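Local coordinates for uncharacterized hypothetical protein (Bacteroides vulgatus, PDB 4FMR) that is of unknown function but probably binds DNA, joining an HU/IHF-like DNA-binding domain to a domain with an Ig-like fold, at residues Leu56-Glu59 with Leu60-Val64; Ala66-Met70 with Asn71-Val75; Asn93-Ala97 with Ala98-Ile102; Gln108-Ala111 with Leu112-Ala115; Ser147-Ala150 with Gly151-Phe154. One frame throughout, in Å; residues are numbered along the deposited sequence. Where two conformers were deposited one is given.

Overall arrangement
Contacts 1 to 4 fall in the HU/IHF-like DNA-binding region and contact 5 in the Ig-like domain. Contacts 1 and 2 share helix 51-70: the first lies within it, the second ends it and leads into strand 74-76, with their centres about 14 Å apart. That strand belongs to the sheet, three-stranded within this chain, that contact 3 also enters, through strand 101-108; the nearest atoms of contacts 2 and 3 are about 4 Å apart without touching. Contact 4 begins the helix that follows strand 101-108, with its centre about 34 Å from that of contact 3. All five lie near the second subunit, contact 5 through Ser147 alone. The nearest atoms of contacts 3 and 5 are about 7 Å apart.

Contact 1 of 5, residues Leu56-Glu59 with Leu60-Val64; sequences LGIE and LMEEV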
loop_
_atom_site.group_PDB
_atom_site.type_symbol
_atom_site.label_atom_id
_atom_site.label_comp_id
_atom_site.label_asym_id
_atom_site.label_seq_id
_atom_site.Cartn_x
_atom_site.Cartn_y
_atom_site.Cartn_z
ATOM N N LEU B 56 22.020 -12.602 -3.656
ATOM C CA LEU B 56 21.684 -12.998 -5.019
ATOM C C LEU B 56 20.187 -13.409 -5.109
ATOM O O LEU B 56 19.498 -12.964 -6.019
ATOM C CB LEU B 56 22.612 -14.137 -5.496
ATOM C CG LEU B 56 22.154 -14.979 -6.718
ATOM C CD1 LEU B 56 22.270 -14.192 -8.026
ATOM C CD2 LEU B 56 22.953 -16.259 -6.818
ATOM N N GLY B 57 19.704 -14.204 -4.155
ATOM C CA GLY B 57 18.301 -14.619 -4.072
ATOM C C GLY B 57 17.323 -13.458 -4.003
ATOM O O GLY B 57 16.308 -13.467 -4.700
ATOM N N ILE B 58 17.640 -12.427 -3.193
ATOM C CA ILE B 58 16.810 -11.230 -3.035
ATOM C C ILE B 58 16.761 -10.466 -4.377
ATOM O O ILE B 58 15.654 -10.116 -4.791
ATOM C CB ILE B 58 17.238 -10.301 -1.864
ATOM C CG1 ILE B 58 16.987 -10.997 -0.506
ATOM C CG2 ILE B 58 16.492 -8.925 -1.937
ATOM C CD1 ILE B 58 17.369 -10.157 0.770
ATOM N N GLU B 59 17.917 -10.270 -5.072
ATOM C CA GLU B 59 17.907 -9.580 -6.371
ATOM C C GLU B 59 17.075 -10.350 -7.399
ATOM O O GLU B 59 16.336 -9.733 -8.160
ATOM C CB GLU B 59 19.332 -9.324 -6.937
ATOM C CG GLU B 59 20.121 -8.272 -6.166
ATOM C CD GLU B 59 19.405 -6.952 -5.913
ATOM O OE1 GLU B 59 19.142 -6.228 -6.903
ATOM O OE2 GLU B 59 19.118 -6.639 -4.730
ATOM N N LEU B 60 17.186 -11.680 -7.389
ATOM C CA LEU B 60 16.494 -12.610 -8.266
ATOM C C LEU B 60 14.987 -12.562 -7.994
ATOM O O LEU B 60 14.196 -12.499 -8.939
ATOM C CB LEU B 60 17.077 -14.021 -8.023
ATOM C CG LEU B 60 16.753 -15.154 -9.002
ATOM C CD1 LEU B 60 17.036 -14.749 -10.466
ATOM C CD2 LEU B 60 17.591 -16.394 -8.667
HETATM N N MSE B 61 14.604 -12.577 -6.706
HETATM C CA MSE B 61 13.201 -12.530 -6.303
HETATM C C MSE B 61 12.576 -11.177 -6.741
HETATM O O MSE B 61 11.460 -11.170 -7.249
HETATM C CB MSE B 61 13.088 -12.776 -4.786
HETATM C CG MSE B 61 11.675 -12.722 -4.231
HETATM SE SE MSE B 61 11.200 -10.900 -3.751
HETATM C CE MSE B 61 12.493 -10.597 -2.290
ATOM N N GLU B 62 13.312 -10.050 -6.578
ATOM C CA GLU B 62 12.844 -8.703 -6.962
ATOM C C GLU B 62 12.622 -8.587 -8.475
ATOM O O GLU B 62 11.627 -7.973 -8.891
ATOM C CB GLU B 62 13.824 -7.629 -6.486
ATOM C CG GLU B 62 13.834 -7.568 -4.966
ATOM C CD GLU B 62 14.420 -6.338 -4.306
ATOM O OE1 GLU B 62 15.086 -5.538 -5.004
ATOM O OE2 GLU B 62 14.173 -6.159 -3.088
ATOM N N GLU B 63 13.550 -9.182 -9.282
ATOM C CA GLU B 63 13.478 -9.206 -10.742
ATOM C C GLU B 63 12.219 -9.948 -11.213
ATOM O O GLU B 63 11.514 -9.468 -12.076
ATOM C CB GLU B 63 14.741 -9.871 -11.337
ATOM C CG GLU B 63 15.993 -9.007 -11.287
ATOM C CD GLU B 63 17.310 -9.723 -11.534
ATOM O OE1 GLU B 63 17.320 -10.711 -12.303
ATOM O OE2 GLU B 63 18.341 -9.275 -10.983
ATOM N N VAL B 64 11.943 -11.110 -10.638
ATOM C CA VAL B 64 10.778 -11.947 -10.972
ATOM C C VAL B 64 9.482 -11.215 -10.621
ATOM O O VAL B 64 8.554 -11.203 -11.430
ATOM C CB VAL B 64 10.873 -13.317 -10.243
ATOM C CG1 VAL B 64 9.538 -14.081 -10.256
ATOM C CG2 VAL B 64 12.007 -14.154 -10.820
HETATM O O HOH W 1 16.067 -5.175 -7.523
#
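Ile58 and Glu62, one helical turn apart, lie alongside each other on one flank of the helix and mark where its packed side meets its polar side. The backbone here is regular alpha-helix: Leu60 N bonds Leu56 O, Met61 N bonds Gly57 O at 2.8 Å, Glu62 N bonds Ile58 O, and Glu63 N bonds Glu59 O at 3.1 Å. On the close-packed side, CG of Glu62 rests 3.1 Å from Ile58 O. This follows from chi1 of -67°, which sets CG beside the backbone N and anti to the carbonyl carbon; beyond CG the chain is extended and brings OE2 to 3.8 Å from Ile58 CG2. In the conformer given, CE of the selenomethionine Met61 lies 4.3 Å from Ile58 CG2, a looser apolar touch.

The looser side is that of Glu59, which is exposed, whereas Glu62 is buried. Glu59, bent at chi2, crosses Glu62 at a slant, with the carboxylate planes turned 58° apart and Glu59 OE2 4.2 Å from Glu62 OE1. Two such charges would probably repel, but Lys35 NZ forms salt bridges with both oxygens. A water donates a firm bond to Glu62 OE1, 2.7 Å away, and only a weak one to Glu59 OE1.

Helix 35-45 covers Ile58 through Lys35, Leu39 and Met42. From the second subunit, Met61 packs on Met61, Asn46 on Leu60, and Gly78 N bonds Glu62 OE2, which makes this a mid-helix turn of the HU/IHF-like domain held between helix 35-45 and the dimer interface.

Contact 2 of 5, residues Ala66-Met70 with Asn71-Val75; sequences AEALM and NGESV
Ala68 O is gripped by two backbone N-H groups that arrive from opposite faces of its carbonyl plane. Glu73 N lies 3.0 Å from Ala68 O, tilted 28° from that plane, whereas Asn71 N stands well above it at 3.3 Å. One residue on, Gly72 N bonds Leu69 O at 3.1 Å. The pairing of Glu73 N with Ala68 O and Gly72 N with Leu69 O is a Schellman motif, with Gly72 as the C-prime residue at a positive phi of 80°; it ends helix 51-70 and turns the chain into strand 74-76.

Side chains also meet across the turn. Asn71 folds back, its CG beside its own backbone N (chi1 -75°), and ND2 donates to Glu67 O at 2.8 Å, with the acceptor close to the amide plane; Asn4 and Val5 of the second subunit also bond this amide. Val75 CG2 fits against Ala68 CB at 3.6 Å and also meets Leu69 CG, the leucine and valine side chains crossing at about a right angle. A water bridges Leu69 O and Glu73 O, donating to both. The Glu73 carboxylate is held by Arg31 and Arg41 of the second subunit, and Ser74 and Val75 pair in parallel with a strand of that subunit.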
loop_
_atom_site.group_PDB
_atom_site.type_symbol
_atom_site.label_atom_id
_atom_site.label_comp_id
_atom_site.label_asym_id
_atom_site.label_seq_id
_atom_site.Cartn_x
_atom_site.Cartn_y
_atom_site.Cartn_z
ATOM N N ALA B 66 9.057 -7.887 -10.115
ATOM C CA ALA B 66 8.938 -6.674 -10.942
ATOM C C ALA B 66 8.426 -7.014 -12.352
ATOM O O ALA B 66 7.521 -6.328 -12.829
ATOM C CB ALA B 66 10.273 -5.914 -11.031
ATOM N N GLU B 67 8.955 -8.092 -12.978
ATOM C CA GLU B 67 8.528 -8.552 -14.316
ATOM C C GLU B 67 7.055 -9.021 -14.315
ATOM O O GLU B 67 6.324 -8.694 -15.240
ATOM C CB GLU B 67 9.427 -9.688 -14.850
ATOM C CG GLU B 67 10.808 -9.223 -15.284
ATOM C CD GLU B 67 11.873 -10.299 -15.457
ATOM O OE1 GLU B 67 11.531 -11.506 -15.455
ATOM O OE2 GLU B 67 13.062 -9.927 -15.580
ATOM N N ALA B 68 6.642 -9.762 -13.270
ATOM C CA ALA B 68 5.281 -10.280 -13.100
ATOM C C ALA B 68 4.276 -9.142 -12.991
ATOM O O ALA B 68 3.265 -9.164 -13.667
ATOM C CB ALA B 68 5.211 -11.165 -11.864
ATOM N N LEU B 69 4.578 -8.130 -12.170
ATOM C CA LEU B 69 3.732 -6.961 -11.969
ATOM C C LEU B 69 3.577 -6.126 -13.225
ATOM O O LEU B 69 2.465 -5.668 -13.539
ATOM C CB LEU B 69 4.321 -6.086 -10.858
ATOM C CG LEU B 69 4.139 -6.614 -9.451
ATOM C CD1 LEU B 69 5.055 -5.917 -8.500
ATOM C CD2 LEU B 69 2.668 -6.555 -9.014
HETATM N N MSE B 70 4.694 -5.950 -13.953
HETATM C CA MSE B 70 4.763 -5.128 -15.160
HETATM C C MSE B 70 4.186 -5.866 -16.370
HETATM O O MSE B 70 3.987 -5.245 -17.405
HETATM C CB MSE B 70 6.210 -4.653 -15.407
HETATM C CG MSE B 70 6.654 -3.582 -14.401
HETATM SE SE MSE B 70 5.364 -2.104 -14.350
HETATM C CE MSE B 70 4.538 -2.406 -12.644
ATOM N N ASN B 71 3.806 -7.137 -16.205
ATOM C CA ASN B 71 3.122 -7.878 -17.240
ATOM C C ASN B 71 1.693 -8.216 -16.754
ATOM O O ASN B 71 1.008 -9.039 -17.340
ATOM C CB ASN B 71 3.930 -9.098 -17.710
ATOM C CG ASN B 71 5.076 -8.612 -18.586
ATOM O OD1 ASN B 71 4.884 -8.273 -19.772
ATOM N ND2 ASN B 71 6.243 -8.359 -17.971
ATOM N N GLY B 72 1.223 -7.467 -15.762
ATOM C CA GLY B 72 -0.167 -7.473 -15.332
ATOM C C GLY B 72 -0.652 -8.579 -14.440
ATOM O O GLY B 72 -1.858 -8.762 -14.296
ATOM N N GLU B 73 0.276 -9.292 -13.810
ATOM C CA GLU B 73 -0.088 -10.326 -12.872
ATOM C C GLU B 73 -0.197 -9.728 -11.461
ATOM O O GLU B 73 0.482 -8.750 -11.131
ATOM C CB GLU B 73 0.940 -11.462 -12.904
ATOM C CG GLU B 73 1.129 -12.135 -14.261
ATOM C CD GLU B 73 2.293 -13.118 -14.337
ATOM O OE1 GLU B 73 3.229 -12.980 -13.523
ATOM O OE2 GLU B 73 2.277 -14.017 -15.207
ATOM N N SER B 74 -1.083 -10.281 -10.652
ATOM C CA SER B 74 -1.127 -9.912 -9.248
ATOM C C SER B 74 -0.087 -10.802 -8.561
ATOM O O SER B 74 0.078 -11.974 -8.937
ATOM C CB SER B 74 -2.529 -10.041 -8.657
ATOM O OG SER B 74 -3.048 -11.326 -8.912
ATOM N N VAL B 75 0.693 -10.231 -7.649
ATOM C CA VAL B 75 1.755 -10.997 -7.017
ATOM C C VAL B 75 1.530 -11.037 -5.523
ATOM O O VAL B 75 1.386 -9.986 -4.897
ATOM C CB VAL B 75 3.155 -10.373 -7.352
ATOM C CG1 VAL B 75 4.302 -11.121 -6.621
ATOM C CG2 VAL B 75 3.404 -10.322 -8.859
HETATM O O HOH W 2 0.086 -6.213 -12.020
#

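Contact 3 of 5, residues Asn93-Ala97 with Ala98-Ile102; sequences NAWDA and ATNSI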
loop_
_atom_site.group_PDB
_atom_site.type_symbol
_atom_site.label_atom_id
_atom_site.label_comp_id
_atom_site.label_asym_id
_atom_site.label_seq_id
_atom_site.Cartn_x
_atom_site.Cartn_y
_atom_site.Cartn_z
ATOM N N ASN B 93 -9.943 7.906 -25.554
ATOM C CA ASN B 93 -9.911 6.437 -25.452
ATOM C C ASN B 93 -8.492 5.853 -25.737
ATOM O O ASN B 93 -8.350 4.784 -26.354
ATOM C CB ASN B 93 -10.947 5.845 -26.442
ATOM C CG ASN B 93 -12.401 6.109 -26.088
ATOM O OD1 ASN B 93 -12.740 6.846 -25.150
ATOM N ND2 ASN B 93 -13.301 5.459 -26.814
ATOM N N ALA B 94 -7.448 6.598 -25.311
ATOM C CA ALA B 94 -6.055 6.234 -25.548
ATOM C C ALA B 94 -5.175 6.693 -24.421
ATOM O O ALA B 94 -5.399 7.748 -23.819
ATOM C CB ALA B 94 -5.561 6.831 -26.867
ATOM N N TRP B 95 -4.151 5.893 -24.145
ATOM C CA TRP B 95 -3.180 6.195 -23.125
ATOM C C TRP B 95 -2.377 7.449 -23.547
ATOM O O TRP B 95 -1.893 7.537 -24.678
ATOM C CB TRP B 95 -2.274 4.972 -22.900
ATOM C CG TRP B 95 -1.265 5.168 -21.808
ATOM C CD1 TRP B 95 -0.013 5.692 -21.931
ATOM C CD2 TRP B 95 -1.442 4.861 -20.418
ATOM N NE1 TRP B 95 0.603 5.736 -20.697
ATOM C CE2 TRP B 95 -0.247 5.213 -19.755
ATOM C CE3 TRP B 95 -2.517 4.365 -19.658
ATOM C CZ2 TRP B 95 -0.083 5.048 -18.376
ATOM C CZ3 TRP B 95 -2.356 4.205 -18.292
ATOM C CH2 TRP B 95 -1.141 4.509 -17.670
ATOM N N ASP B 96 -2.307 8.423 -22.649
ATOM C CA ASP B 96 -1.554 9.661 -22.798
ATOM C C ASP B 96 -0.495 9.697 -21.698
ATOM O O ASP B 96 -0.828 9.927 -20.534
ATOM C CB ASP B 96 -2.491 10.885 -22.738
ATOM C CG ASP B 96 -1.826 12.240 -22.923
ATOM O OD1 ASP B 96 -0.756 12.300 -23.570
ATOM O OD2 ASP B 96 -2.408 13.248 -22.480
ATOM N N ALA B 97 0.774 9.466 -22.074
ATOM C CA ALA B 97 1.938 9.399 -21.188
ATOM C C ALA B 97 2.131 10.664 -20.336
ATOM O O ALA B 97 2.774 10.591 -19.289
ATOM C CB ALA B 97 3.189 9.155 -22.010
ATOM N N ALA B 98 1.596 11.811 -20.782
ATOM C CA ALA B 98 1.730 13.081 -20.064
ATOM C C ALA B 98 0.653 13.265 -18.962
ATOM O O ALA B 98 0.837 14.115 -18.084
ATOM C CB ALA B 98 1.651 14.235 -21.057
ATOM N N THR B 99 -0.456 12.480 -19.011
ATOM C CA THR B 99 -1.526 12.607 -18.016
ATOM C C THR B 99 -1.771 11.282 -17.292
ATOM O O THR B 99 -2.258 11.305 -16.158
ATOM C CB THR B 99 -2.829 13.130 -18.645
ATOM O OG1 THR B 99 -3.261 12.247 -19.680
ATOM C CG2 THR B 99 -2.690 14.555 -19.185
ATOM N N ASN B 100 -1.426 10.148 -17.911
ATOM C CA ASN B 100 -1.604 8.833 -17.296
ATOM C C ASN B 100 -0.303 8.272 -16.811
ATOM O O ASN B 100 0.749 8.507 -17.413
ATOM C CB ASN B 100 -2.247 7.852 -18.281
ATOM C CG ASN B 100 -3.571 8.291 -18.840
ATOM O OD1 ASN B 100 -3.709 8.477 -20.056
ATOM N ND2 ASN B 100 -4.576 8.440 -17.970
ATOM N N SER B 101 -0.386 7.505 -15.723
ATOM C CA SER B 101 0.753 6.841 -15.112
ATOM C C SER B 101 0.354 5.489 -14.516
ATOM O O SER B 101 -0.824 5.197 -14.273
ATOM C CB SER B 101 1.394 7.725 -14.041
ATOM O OG SER B 101 0.513 8.049 -12.977
ATOM N N ILE B 102 1.373 4.656 -14.331
ATOM C CA ILE B 102 1.324 3.349 -13.719
ATOM C C ILE B 102 1.963 3.450 -12.343
ATOM O O ILE B 102 2.941 4.174 -12.159
ATOM C CB ILE B 102 2.049 2.284 -14.601
ATOM C CG1 ILE B 102 1.592 2.300 -16.078
ATOM C CG2 ILE B 102 1.994 0.863 -13.975
ATOM C CD1 ILE B 102 2.570 1.519 -17.052
HETATM O O HOH W 3 -5.424 9.526 -21.829
#
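Asn100 lays its CB over the six-membered ring of Trp95, 3.4 Å from the ring centroid and only 5° off the ring normal, a CH-pi contact on one face. The two side chains run antiparallel past one another, and the amide plane is inclined 36° to the indole. Trp95 holds CG anti to the backbone N (chi1 -177°), which directs the indole toward Asn100; at its far end CH2 meets Ser101 O near the ring plane and Ile102 CG1 obliquely at 3.9 Å.

Asn100 turns its CG beside its own backbone N instead, and this rotation, with that about chi2, brings OD1 to Asp96 N, which it accepts at 2.9 Å in the carbonyl plane and on a lone pair. Asp96 O in turn accepts two donors, Asn100 N nearly along the C=O axis at 2.7 Å and Thr99 N from above the carbonyl plane. In the conformer given, Thr99 OG1 donates to Asp96 OD2 at 3.1 Å, approaching from above the carboxylate plane.

Asn100 ND2 bonds the carbonyls of Arg87 and Val89, tying this turn to the end of strand 80-87. The Trp95 ring also meets those of Phe86 and of Phe25 of the second subunit. The turn thus belongs to the connection between the antiparallel neighbours 80-87 and 101-108, a position consistent with the beta arm of HU/IHF proteins, and lies against the partner chain.

Contact 4 of 5, residues Gln108-Ala111 with Leu112-Ala115; sequences QGKA and LREA
Lys110 and Glu114 extend in parallel from successive turns of the helix, while Arg113 crosses the lysine at a slant. Lys110 is extended throughout, and its CE, rather than its charged end, passes Glu114 OE2 at 3.4 Å; NZ is 4.3 Å from Glu114 OE2, beyond a salt bridge. Glu114 is bent at chi2 (-75°), which swings its carboxylate back toward the neighbouring guanidinium, and Arg113 NH2 forms a salt bridge with Glu114 OE2 at 3.1 Å. Lys110 CE also approaches Arg113 NH2, at 4.1 Å, obliquely to the guanidinium.

The stronger partners of the two basic side chains are acids of the second subunit: Lys110 NZ pairs with its Glu207 and Arg113 NE with its Asp208. Glu114 thus shares a small cluster with charges spanning the interface, and the acids probably offset the positive charge gathered there.

At the other end of the segment, Gln108 directs CB at Leu112 CD1, 4.0 Å away, in a loose apolar touch, and its OE1 bonds Val104 N of the second subunit. Gly109 O accepts Arg113 N in the carbonyl plane at 3.1 Å, and also Leu112 N weakly; Glu114 N bonds Lys110 O at 2.9 Å. These bonds form the N-terminal first turn of an alpha-helix, 110-117, with glycine at the N-cap directly after strand 101-108.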
loop_
_atom_site.group_PDB
_atom_site.type_symbol
_atom_site.label_atom_id
_atom_site.label_comp_id
_atom_site.label_asym_id
_atom_site.label_seq_id
_atom_site.Cartn_x
_atom_site.Cartn_y
_atom_site.Cartn_z
ATOM N N GLN B 108 -0.580 -5.415 2.786
ATOM C CA GLN B 108 0.126 -6.361 3.660
ATOM C C GLN B 108 -0.317 -7.826 3.372
ATOM O O GLN B 108 -1.487 -8.088 3.061
ATOM C CB GLN B 108 -0.089 -6.004 5.145
ATOM C CG GLN B 108 -1.563 -6.084 5.617
ATOM C CD GLN B 108 -1.750 -5.751 7.082
ATOM O OE1 GLN B 108 -1.128 -4.840 7.629
ATOM N NE2 GLN B 108 -2.654 -6.454 7.739
ATOM N N GLY B 109 0.638 -8.742 3.439
ATOM C CA GLY B 109 0.387 -10.161 3.231
ATOM C C GLY B 109 0.149 -10.898 4.538
ATOM O O GLY B 109 0.133 -10.294 5.615
ATOM N N LYS B 110 0.013 -12.223 4.448
ATOM C CA LYS B 110 -0.273 -13.115 5.563
ATOM C C LYS B 110 0.792 -13.054 6.681
ATOM O O LYS B 110 0.407 -13.076 7.843
ATOM C CB LYS B 110 -0.414 -14.571 5.075
ATOM C CG LYS B 110 -1.095 -15.455 6.124
ATOM C CD LYS B 110 -1.004 -16.943 5.866
ATOM C CE LYS B 110 -1.652 -17.678 7.024
ATOM N NZ LYS B 110 -1.713 -19.143 6.767
ATOM N N ALA B 111 2.091 -13.026 6.348
ATOM C CA ALA B 111 3.186 -12.995 7.340
ATOM C C ALA B 111 3.085 -11.757 8.226
ATOM O O ALA B 111 3.319 -11.867 9.426
ATOM C CB ALA B 111 4.552 -13.039 6.661
ATOM N N LEU B 112 2.651 -10.611 7.652
ATOM C CA LEU B 112 2.476 -9.383 8.404
ATOM C C LEU B 112 1.223 -9.444 9.243
ATOM O O LEU B 112 1.280 -9.058 10.413
ATOM C CB LEU B 112 2.467 -8.149 7.493
ATOM C CG LEU B 112 3.825 -7.859 6.812
ATOM C CD1 LEU B 112 3.750 -6.602 5.952
ATOM C CD2 LEU B 112 4.967 -7.801 7.838
ATOM N N ARG B 113 0.127 -10.009 8.706
ATOM C CA ARG B 113 -1.122 -10.138 9.460
ATOM C C ARG B 113 -0.915 -11.034 10.718
ATOM O O ARG B 113 -1.386 -10.676 11.809
ATOM C CB ARG B 113 -2.248 -10.680 8.576
ATOM C CG ARG B 113 -3.596 -10.692 9.308
ATOM C CD ARG B 113 -4.702 -11.438 8.598
ATOM N NE ARG B 113 -4.381 -12.844 8.327
ATOM C CZ ARG B 113 -4.616 -13.856 9.156
ATOM N NH1 ARG B 113 -5.126 -13.631 10.362
ATOM N NH2 ARG B 113 -4.313 -15.096 8.800
ATOM N N GLU B 114 -0.184 -12.163 10.569
ATOM C CA GLU B 114 0.120 -13.075 11.673
ATOM C C GLU B 114 1.021 -12.374 12.693
ATOM O O GLU B 114 0.753 -12.463 13.880
ATOM C CB GLU B 114 0.782 -14.374 11.165
ATOM C CG GLU B 114 -0.115 -15.248 10.296
ATOM C CD GLU B 114 -1.198 -16.058 10.985
ATOM O OE1 GLU B 114 -1.156 -16.195 12.229
ATOM O OE2 GLU B 114 -2.058 -16.617 10.265
ATOM N N ALA B 115 2.037 -11.623 12.233
ATOM C CA ALA B 115 2.951 -10.855 13.106
ATOM C C ALA B 115 2.181 -9.780 13.923
ATOM O O ALA B 115 2.471 -9.595 15.099
ATOM C CB ALA B 115 4.042 -10.197 12.269
#

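Contact 5 of 5, residues Ser147-Ala150 with Gly151-Phe154; sequences SATA and GRNF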
loop_
_atom_site.group_PDB
_atom_site.type_symbol
_atom_site.label_atom_id
_atom_site.label_comp_id
_atom_site.label_asym_id
_atom_site.label_seq_id
_atom_site.Cartn_x
_atom_site.Cartn_y
_atom_site.Cartn_z
ATOM N N SER B 147 5.151 8.511 3.200
ATOM C CA SER B 147 5.754 8.244 1.906
ATOM C C SER B 147 5.447 9.488 1.064
ATOM O O SER B 147 4.392 10.100 1.250
ATOM C CB SER B 147 5.234 6.950 1.286
ATOM O OG SER B 147 3.858 7.081 0.976
ATOM N N ALA B 148 6.383 9.911 0.214
ATOM C CA ALA B 148 6.242 11.152 -0.533
ATOM C C ALA B 148 6.822 11.042 -1.943
ATOM O O ALA B 148 7.582 10.123 -2.234
ATOM C CB ALA B 148 6.939 12.277 0.228
ATOM N N THR B 149 6.449 11.979 -2.803
ATOM C CA THR B 149 6.888 12.035 -4.202
ATOM C C THR B 149 7.837 13.239 -4.421
ATOM O O THR B 149 7.445 14.374 -4.167
ATOM C CB THR B 149 5.652 12.122 -5.136
ATOM O OG1 THR B 149 4.699 11.101 -4.793
ATOM C CG2 THR B 149 6.029 11.989 -6.601
ATOM N N ALA B 150 9.065 12.978 -4.901
ATOM C CA ALA B 150 10.060 14.011 -5.249
ATOM C C ALA B 150 9.517 14.893 -6.359
ATOM O O ALA B 150 8.829 14.394 -7.234
ATOM C CB ALA B 150 11.374 13.364 -5.689
ATOM N N GLY B 151 9.777 16.193 -6.281
ATOM C CA GLY B 151 9.294 17.166 -7.257
ATOM C C GLY B 151 7.831 17.509 -7.096
ATOM O O GLY B 151 7.271 18.196 -7.950
ATOM N N ARG B 152 7.192 17.024 -6.014
ATOM C CA ARG B 152 5.768 17.236 -5.773
ATOM C C ARG B 152 5.532 17.740 -4.343
ATOM O O ARG B 152 6.469 17.819 -3.550
ATOM C CB ARG B 152 4.982 15.938 -6.058
ATOM C CG ARG B 152 4.902 15.552 -7.550
ATOM C CD ARG B 152 4.046 16.516 -8.370
ATOM N NE ARG B 152 3.980 16.160 -9.791
ATOM C CZ ARG B 152 3.078 15.336 -10.317
ATOM N NH1 ARG B 152 2.167 14.754 -9.547
ATOM N NH2 ARG B 152 3.094 15.071 -11.618
ATOM N N ASN B 153 4.291 18.123 -4.028
ATOM C CA ASN B 153 3.971 18.687 -2.724
ATOM C C ASN B 153 3.730 17.666 -1.632
ATOM O O ASN B 153 3.185 16.597 -1.846
ATOM C CB ASN B 153 2.757 19.606 -2.801
ATOM C CG ASN B 153 3.062 20.885 -3.542
ATOM O OD1 ASN B 153 3.841 21.735 -3.086
ATOM N ND2 ASN B 153 2.500 21.019 -4.730
ATOM N N PHE B 154 4.113 18.064 -0.431
ATOM C CA PHE B 154 3.954 17.291 0.774
ATOM C C PHE B 154 3.410 18.200 1.864
ATOM O O PHE B 154 3.835 19.356 1.962
ATOM C CB PHE B 154 5.296 16.644 1.181
ATOM C CG PHE B 154 5.097 15.572 2.220
ATOM C CD1 PHE B 154 4.670 14.297 1.854
ATOM C CD2 PHE B 154 5.268 15.853 3.580
ATOM C CE1 PHE B 154 4.433 13.322 2.824
ATOM C CE2 PHE B 154 5.022 14.869 4.551
ATOM C CZ PHE B 154 4.604 13.615 4.164
#
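Apolar contact comes first: Ala148 CB touches Phe154 CD1 at 3.4 Å and CE1 at 3.8 Å, approaching the ring obliquely. Phe154 holds its CG anti to the backbone N (chi1 -166°), which carries the ring toward Ala148 and Ser147. Near the turn, in the conformer given for Arg152, the aliphatic parts of Thr149 and Arg152 keep alongside each other, Thr149 CG2 meeting Arg152 CG at 3.9 Å.

A carbonyl oxygen meets the same ring differently: Ser147 O comes to the ring edge, near its plane, 3.6 Å from Phe154 CE1.

The backbone supplies one hydrogen bond across the two segments. Arg152 N donates to Thr149 O at 3.2 Å, from above the carbonyl plane, with an N-H...O angle of 136°. It closes a type II beta turn from Thr149 to Arg152, in which Gly151 takes a positive phi of 76°. The turn reverses the chain between strands 147-149 and 153-159, which belong to different sheets of the Ig-like domain: the former pairs with strand 231-240, the latter with strands 132-138 and 197-201. Phe154 and Ala148 therefore touch between two sheets, and Ile237 and Asp138 also meet both of them.

Polar side-chain ends find partners outside the turn. Thr149 OG1 bonds Asp138 OD2, Arg152 NH1, again in the conformer given, bonds Thr140 OG1, and Ser147 OG bonds Asp145 OD1.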